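Local coordinates for protein endo-1,4-b-d-mannanase (Trichoderma reesei, PDB 1QNR) that catalyses the hydrolysis of internal beta-1,4-mannosidic bonds in mannans, as an endo-mannanase of glycoside hydrolase family 5, at residues A[60-65]-A[123-128]; A[111-114]-A[119-122]; A[133-138]-A[170-175]. One frame throughout, in Å; residues are numbered along the deposited sequence.

Contact 1 of 3, residues A[60-65]-A[123-128]; sequences DVNTQP and YVNAFG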
# COMPACT_ATOMS: atom_id res chain seq x y z
N ASP A 60 -2.96 14.31 5.77
CA ASP A 60 -3.04 14.91 7.10
C ASP A 60 -2.29 16.22 7.19
O ASP A 60 -1.14 16.32 6.69
CB ASP A 60 -2.41 13.92 8.13
CG ASP A 60 -3.23 12.65 8.26
OD1 ASP A 60 -4.50 12.82 8.49
OD2 ASP A 60 -2.71 11.49 8.19
N VAL A 61 -2.92 17.20 7.81
CA VAL A 61 -2.34 18.56 7.98
C VAL A 61 -2.56 19.02 9.43
O VAL A 61 -3.42 18.50 10.13
CB VAL A 61 -2.99 19.58 7.02
CG1 VAL A 61 -2.80 19.21 5.54
CG2 VAL A 61 -4.48 19.81 7.34
N ASN A 62 -1.73 19.98 9.83
CA ASN A 62 -1.93 20.63 11.16
C ASN A 62 -2.51 22.03 10.99
O ASN A 62 -3.17 22.53 11.91
CB ASN A 62 -0.61 20.71 11.94
CG ASN A 62 -0.12 19.33 12.34
OD1 ASN A 62 0.98 18.91 11.94
ND2 ASN A 62 -0.89 18.55 13.10
N THR A 63 -2.38 22.62 9.79
CA THR A 63 -3.02 23.92 9.53
C THR A 63 -3.78 23.70 8.21
O THR A 63 -3.18 23.07 7.34
CB THR A 63 -2.01 25.05 9.39
OG1 THR A 63 -1.36 25.01 8.08
CG2 THR A 63 -0.74 25.03 10.24
N GLN A 64 -4.94 24.24 8.06
CA GLN A 64 -5.64 24.04 6.77
C GLN A 64 -4.87 24.77 5.67
O GLN A 64 -4.41 25.89 5.91
CB GLN A 64 -7.00 24.69 6.76
CG GLN A 64 -8.11 23.89 7.37
CD GLN A 64 -9.43 24.42 6.85
OE1 GLN A 64 -9.59 24.75 5.67
NE2 GLN A 64 -10.35 24.47 7.80
N PRO A 65 -4.79 24.16 4.52
CA PRO A 65 -4.01 24.68 3.42
C PRO A 65 -4.66 25.87 2.71
O PRO A 65 -5.77 26.18 3.01
CB PRO A 65 -3.85 23.51 2.44
CG PRO A 65 -5.09 22.72 2.70
CD PRO A 65 -5.27 22.78 4.20
N TYR A 123 0.34 13.67 13.70
CA TYR A 123 -0.27 13.30 14.99
C TYR A 123 0.62 13.72 16.14
O TYR A 123 0.05 14.23 17.16
CB TYR A 123 -0.53 11.79 14.96
CG TYR A 123 -1.66 11.26 14.13
CD1 TYR A 123 -1.47 11.00 12.77
CD2 TYR A 123 -2.95 10.99 14.68
CE1 TYR A 123 -2.51 10.51 11.97
CE2 TYR A 123 -4.00 10.49 13.91
CZ TYR A 123 -3.74 10.23 12.56
OH TYR A 123 -4.79 9.72 11.80
N VAL A 124 1.95 13.54 16.08
CA VAL A 124 2.83 13.97 17.18
C VAL A 124 2.72 15.48 17.38
O VAL A 124 2.65 15.96 18.54
CB VAL A 124 4.30 13.58 16.83
CG1 VAL A 124 5.31 14.24 17.77
CG2 VAL A 124 4.40 12.05 16.86
N ASN A 125 2.64 16.27 16.33
CA ASN A 125 2.50 17.74 16.51
C ASN A 125 1.21 18.09 17.28
O ASN A 125 1.23 19.08 18.06
CB ASN A 125 2.43 18.43 15.11
CG ASN A 125 3.75 18.50 14.39
OD1 ASN A 125 4.83 18.36 15.00
ND2 ASN A 125 3.70 18.70 13.06
N ALA A 126 0.11 17.36 17.06
CA ALA A 126 -1.15 17.69 17.70
C ALA A 126 -1.27 17.07 19.10
O ALA A 126 -1.89 17.70 19.97
CB ALA A 126 -2.33 17.13 16.89
N PHE A 127 -0.80 15.83 19.31
CA PHE A 127 -1.09 15.05 20.52
C PHE A 127 0.14 14.74 21.32
O PHE A 127 -0.01 13.99 22.34
CB PHE A 127 -1.83 13.75 20.07
CG PHE A 127 -3.07 14.03 19.23
CD1 PHE A 127 -4.11 14.82 19.68
CD2 PHE A 127 -3.14 13.49 17.94
CE1 PHE A 127 -5.23 15.06 18.91
CE2 PHE A 127 -4.24 13.76 17.15
CZ PHE A 127 -5.27 14.55 17.62
N GLY A 128 1.31 15.28 20.99
CA GLY A 128 2.49 15.04 21.83
C GLY A 128 3.18 13.71 21.72
O GLY A 128 2.93 12.95 20.75
O HOH W 1 -4.16 9.35 9.20
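Asn62 and Asn125 join their side-chain amides here, and Asp60 and Tyr123 meet beside them through a water. The setting is the TIM barrel of glycoside hydrolase family 5. Residues 60-65 begin in an edge strand of a small three-stranded sheet and run into a loop. Residues 123-128 form the last turn of helix 119-127 and its exit at Gly128.

The direct polar link is a hydrogen bond from Asn125 ND2 to Asn62 OD1, 2.9 Å long and nearly straight at 172°. CG of Asn62 is anti to its carbonyl carbon (chi1 -67°), which sets the amide beside Asn125. The acceptor lies in the amide plane of Asn125. Seen from Asn62, however, the donor sits well above the carbonyl plane, and the two amide planes are 59° apart. The other branch of Asn62, ND2, bonds to Ala122 O and Leu75 O, so both ends of this amide are held.

The water-mediated link lies deeper. Water 1 donates to Asp60 OD2 at 2.8 Å and accepts from Tyr123 OH at 2.7 Å. Gln73 NE2 bonds both Asp60 OD1 and Tyr123 OH, which gives the pair a second shared partner.

Packing is slight. The CB of Tyr123 points away from residues 60-65, but the long ring brings its hydroxyl end back nearer. Asp60 OD2 lies 3.9 Å from Tyr123 CE1, and water 1 sits in the plane of the tyrosine ring, at its edge.

Contact 2 of 3, residues A[111-114]-A[119-122]; sequences VNNW and GINA. With BMA (beta-D-mannopyranose), chain B.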
# COMPACT_ATOMS: atom_id res chain seq x y z
N VAL A 111 -2.69 5.72 7.15
CA VAL A 111 -1.73 6.71 7.72
C VAL A 111 -0.35 6.39 7.09
O VAL A 111 -0.07 5.24 6.68
CB VAL A 111 -1.67 6.62 9.27
CG1 VAL A 111 -1.11 5.29 9.76
CG2 VAL A 111 -0.92 7.82 9.89
N ASN A 112 0.52 7.40 7.07
CA ASN A 112 1.92 7.19 6.61
C ASN A 112 2.86 7.08 7.84
O ASN A 112 2.73 7.91 8.78
CB ASN A 112 2.37 8.41 5.79
CG ASN A 112 3.53 8.06 4.84
OD1 ASN A 112 4.12 6.97 4.86
ND2 ASN A 112 3.85 8.98 3.93
N ASN A 113 3.82 6.12 7.78
CA ASN A 113 4.87 6.15 8.82
C ASN A 113 5.70 7.43 8.65
O ASN A 113 6.12 8.07 9.64
CB ASN A 113 5.80 4.93 8.65
CG ASN A 113 6.83 4.84 9.77
OD1 ASN A 113 6.44 4.50 10.90
ND2 ASN A 113 8.12 5.06 9.51
N TRP A 114 5.92 7.83 7.41
CA TRP A 114 6.77 8.99 7.08
C TRP A 114 6.02 10.29 6.99
O TRP A 114 4.77 10.29 6.98
CB TRP A 114 7.50 8.69 5.71
CG TRP A 114 8.16 7.34 5.73
CD1 TRP A 114 7.75 6.21 5.03
CD2 TRP A 114 9.30 6.92 6.50
NE1 TRP A 114 8.56 5.13 5.31
CE2 TRP A 114 9.51 5.54 6.21
CE3 TRP A 114 10.10 7.53 7.48
CZ2 TRP A 114 10.55 4.81 6.81
CZ3 TRP A 114 11.15 6.81 8.05
CH2 TRP A 114 11.35 5.44 7.72
N GLY A 119 1.52 12.19 8.02
CA GLY A 119 2.07 11.00 8.66
C GLY A 119 1.87 11.02 10.18
O GLY A 119 1.26 11.92 10.79
N ILE A 120 2.59 10.06 10.82
CA ILE A 120 2.70 9.93 12.28
C ILE A 120 3.15 11.32 12.81
O ILE A 120 2.67 11.74 13.88
CB ILE A 120 3.66 8.80 12.69
CG1 ILE A 120 2.89 7.46 12.49
CG2 ILE A 120 4.14 8.98 14.16
CD1 ILE A 120 3.68 6.18 12.79
N ASN A 121 4.10 12.00 12.14
CA ASN A 121 4.58 13.32 12.63
C ASN A 121 3.47 14.33 12.77
O ASN A 121 3.48 15.13 13.75
CB ASN A 121 5.69 13.85 11.69
CG ASN A 121 6.26 15.19 12.18
OD1 ASN A 121 6.11 16.24 11.54
ND2 ASN A 121 6.97 15.04 13.26
N ALA A 122 2.44 14.35 11.91
CA ALA A 122 1.33 15.31 12.07
C ALA A 122 0.54 14.95 13.34
O ALA A 122 0.03 15.87 14.05
CB ALA A 122 0.44 15.27 10.82
C1 BMA B . 13.20 5.31 4.27
C2 BMA B . 12.63 6.65 3.74
C3 BMA B . 11.21 6.43 3.20
C4 BMA B . 11.16 5.24 2.26
C5 BMA B . 11.80 3.98 2.85
C6 BMA B . 12.06 2.89 1.75
O2 BMA B . 13.44 7.15 2.68
O3 BMA B . 10.68 7.57 2.58
O4 BMA B . 9.79 5.02 1.92
O5 BMA B . 13.20 4.30 3.22
O6 BMA B . 12.49 1.79 2.56
O HOH W 2 -0.59 10.25 7.12
O HOH W 3 5.99 10.87 10.16
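Ile120 N donates to Asn112 O at 3.0 Å, and this bond is the centre of the tight part of the contact. The donor lies nearly in line with the carbonyl, at a C=O...N angle of 174°, but the bond is bent at the hydrogen (141°). Gly119 is wedged next to it. Gly119 CA is 3.2 Å from Asn112 O and makes a CA-H...O contact of 3.3 Å with Trp114 O. A CB on Gly119 would collide with Trp114 O. Ile120 packs on the same loop, with Ile120 CD1 3.7 Å from Asn113 OD1. That oxygen also accepts from Arg171 N. A separate bridge lies on the inner side, where water 2 accepts from Asn112 N and, weakly, from Gly119 N.

Residues 111-114 belong to the loop that leaves barrel strand 105-109. Residues 119-122 lie on helix 119-127. The contact thus folds a beta-alpha loop of the TIM barrel back on itself.

The looser side is joined by water 3, which donates to Asn113 O and accepts from Asn121 N, next to the exposed Asn121 side chain.

Asn113 CG stands opposite its backbone N (chi1 -175°), and Asn113 ND2 lies 3.4 Å above one face of the Trp114 indole, over its centre. The CB of Trp114 points away from the helix. On the opposite face of its indole a beta-mannose stacks, with its C3 3.6 Å from Trp114 CE2. Trp114 NE1 bonds to Glu169, which also bonds the sugar.

Contact 3 of 3, residues A[133-138]-A[170-175]; sequences TWYTNT and PRCNGC. With BMA (beta-D-mannopyranose), chain C; NAG (2-acetamido-2-deoxy-beta-D-glucopyranose), chain F.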
# COMPACT_ATOMS: atom_id res chain seq x y z
N THR A 133 6.16 6.44 20.59
CA THR A 133 5.04 6.38 21.57
C THR A 133 3.70 6.57 20.86
O THR A 133 2.64 6.32 21.49
CB THR A 133 5.16 7.40 22.71
OG1 THR A 133 5.03 8.72 22.22
CG2 THR A 133 6.53 7.24 23.40
N TRP A 134 3.66 6.95 19.57
CA TRP A 134 2.41 7.15 18.83
C TRP A 134 1.46 5.97 18.95
O TRP A 134 0.22 6.14 19.14
CB TRP A 134 2.73 7.39 17.32
CG TRP A 134 1.45 7.60 16.47
CD1 TRP A 134 0.79 8.75 16.27
CD2 TRP A 134 0.80 6.61 15.63
NE1 TRP A 134 -0.36 8.56 15.46
CE2 TRP A 134 -0.30 7.26 15.01
CE3 TRP A 134 1.04 5.26 15.38
CZ2 TRP A 134 -1.19 6.56 14.18
CZ3 TRP A 134 0.17 4.60 14.49
CH2 TRP A 134 -0.92 5.24 13.88
N TYR A 135 2.00 4.75 18.87
CA TYR A 135 1.20 3.52 18.89
C TYR A 135 0.37 3.36 20.17
O TYR A 135 -0.66 2.63 20.10
CB TYR A 135 2.12 2.27 18.73
CG TYR A 135 2.75 2.25 17.31
CD1 TYR A 135 2.06 1.79 16.19
CD2 TYR A 135 4.06 2.74 17.14
CE1 TYR A 135 2.63 1.84 14.91
CE2 TYR A 135 4.66 2.79 15.86
CZ TYR A 135 3.92 2.32 14.77
OH TYR A 135 4.45 2.37 13.47
N THR A 136 0.80 3.97 21.29
CA THR A 136 0.05 3.81 22.55
C THR A 136 -0.37 5.17 23.08
O THR A 136 -0.73 5.29 24.30
CB THR A 136 0.97 3.11 23.60
OG1 THR A 136 2.24 3.75 23.77
CG2 THR A 136 1.19 1.67 23.20
N ASN A 137 -0.37 6.23 22.28
CA ASN A 137 -0.84 7.59 22.66
C ASN A 137 -2.37 7.63 22.55
O ASN A 137 -2.91 7.49 21.44
CB ASN A 137 -0.14 8.62 21.76
CG ASN A 137 -0.52 10.07 21.97
OD1 ASN A 137 -1.72 10.37 22.18
ND2 ASN A 137 0.45 10.97 21.86
N THR A 138 -3.08 7.72 23.73
CA THR A 138 -4.54 7.57 23.63
C THR A 138 -5.24 8.62 22.75
O THR A 138 -6.13 8.26 21.98
CB THR A 138 -5.17 7.65 25.07
OG1 THR A 138 -4.49 6.62 25.90
CG2 THR A 138 -6.66 7.42 24.97
N PRO A 170 4.71 1.00 8.40
CA PRO A 170 4.83 1.24 9.86
C PRO A 170 6.16 0.71 10.39
O PRO A 170 6.55 -0.44 10.08
CB PRO A 170 3.65 0.46 10.46
CG PRO A 170 3.22 -0.50 9.39
CD PRO A 170 3.51 0.17 8.06
N ARG A 171 6.84 1.52 11.21
CA ARG A 171 8.06 1.13 11.91
C ARG A 171 7.97 1.62 13.35
O ARG A 171 7.22 2.57 13.66
CB ARG A 171 9.35 1.72 11.31
CG ARG A 171 9.64 1.29 9.84
CD ARG A 171 11.00 1.95 9.49
NE ARG A 171 11.44 1.56 8.15
CZ ARG A 171 12.67 1.84 7.66
NH1 ARG A 171 13.54 2.53 8.42
NH2 ARG A 171 12.94 1.44 6.43
N CYS A 172 8.79 1.02 14.22
CA CYS A 172 8.89 1.53 15.61
C CYS A 172 10.40 1.42 15.91
O CYS A 172 10.84 0.33 16.36
CB CYS A 172 7.93 0.77 16.53
SG CYS A 172 7.68 1.52 18.22
N ASN A 173 11.16 2.45 15.50
CA ASN A 173 12.64 2.29 15.54
C ASN A 173 13.16 1.98 16.96
O ASN A 173 12.91 2.76 17.85
CB ASN A 173 13.24 3.60 15.01
CG ASN A 173 14.77 3.55 15.02
OD1 ASN A 173 15.34 4.11 15.98
ND2 ASN A 173 15.39 2.93 14.05
N GLY A 174 13.95 0.90 17.08
CA GLY A 174 14.47 0.48 18.40
C GLY A 174 13.45 -0.07 19.37
O GLY A 174 13.86 -0.45 20.49
N CYS A 175 12.15 -0.19 19.02
CA CYS A 175 11.16 -0.71 19.95
C CYS A 175 11.17 -2.22 20.01
O CYS A 175 11.62 -2.97 19.12
CB CYS A 175 9.73 -0.34 19.45
SG CYS A 175 9.51 1.44 19.13
C1 BMA C . 17.67 3.62 6.59
C2 BMA C . 16.74 2.72 5.75
C3 BMA C . 15.90 3.54 4.75
C4 BMA C . 15.18 4.68 5.48
C5 BMA C . 16.20 5.53 6.31
C6 BMA C . 15.67 6.79 6.94
O1 BMA C . 18.32 2.82 7.59
O2 BMA C . 15.86 1.99 6.63
O3 BMA C . 14.89 2.63 4.23
O4 BMA C . 14.54 5.58 4.61
O5 BMA C . 16.80 4.59 7.28
O6 BMA C . 14.93 6.65 8.15
C1 NAG F . 10.54 8.65 22.69
C2 NAG F . 12.04 8.60 22.85
C3 NAG F . 12.31 7.36 23.67
C4 NAG F . 11.52 7.55 24.98
C5 NAG F . 9.98 7.63 24.70
C6 NAG F . 9.21 7.78 26.00
C7 NAG F . 13.58 9.57 21.15
C8 NAG F . 14.17 9.39 19.80
N2 NAG F . 12.62 8.67 21.50
O3 NAG F . 13.71 7.34 23.96
O4 NAG F . 11.73 6.47 25.90
O5 NAG F . 9.81 8.80 23.91
O6 NAG F . 9.62 8.93 26.68
O7 NAG F . 13.91 10.43 21.87
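Tyr135 points its hydroxyl at the backbone of Arg171 and lays its ring beside Cys172. Tyr135 OH donates to Arg171 O at 2.8 Å. The carbonyl oxygen lies at the edge of the tyrosine ring, near its plane. Seen from the carbonyl, the donor stands 51° out of plane, so the bond comes from above. Pro170 CB is 3.7 Å from Tyr135 OH and packs beside the hydroxyl.

Cys172 approaches the ring obliquely. Its SG is anti to the backbone N (chi1 -168°), which carries the sulfur along the CD2-CE2 side of the ring, 4.9 Å from the centroid. Cys172 CB touches Tyr135 CE2 at 3.9 Å. The same sulfur forms a disulfide with Cys175 SG, closing a type II beta turn from Cys172 to Cys175. Trp134 CE3 lies 3.7 Å above one face of the Tyr135 ring, offset toward its rim. A leucine in place of Tyr135 would probably leave Arg171 O without this donor and open a gap beside Cys172.

The Arg171 side chain leaves in another direction. Extended from CG to NE, it presents the edge of its guanidinium to the mannose linked through O4 to the unit stacked on Trp114. Arg171 NH1 and NH2 both donate to O2 of this sugar at 3.0 Å, and NH2 also donates to O3. A salt bridge from NH2 to Glu205 gives the charge a second partner. Tyr135 OH is thus bonded to the backbone of an arginine that contacts the sugar, in the loop after strand 161-165, consistent with the substrate cleft of a family 5 TIM barrel.

Overall arrangement
Contact 2 lies between the other two, its centre about 10 Å from that of contact 1 and about 11 Å from that of contact 3. The centres of contacts 1 and 3 are about 17 Å apart. Helix 119-127 serves both contact 1 and contact 2. Along the chain, contact 2 is nested inside the loop closed by contact 1, and contact 3 follows. Direct touches link them: Tyr123 CE1 packs on Val111 CG2, Ile120 CG2 packs on Trp134 CB, and Phe127 O makes a probable hydrogen bond with Asn137 ND2. Together they connect the small sheet holding strand 60-61 to the loops after strands 105-109 and 161-165, where Trp114 and Arg171 meet the bound mannose units.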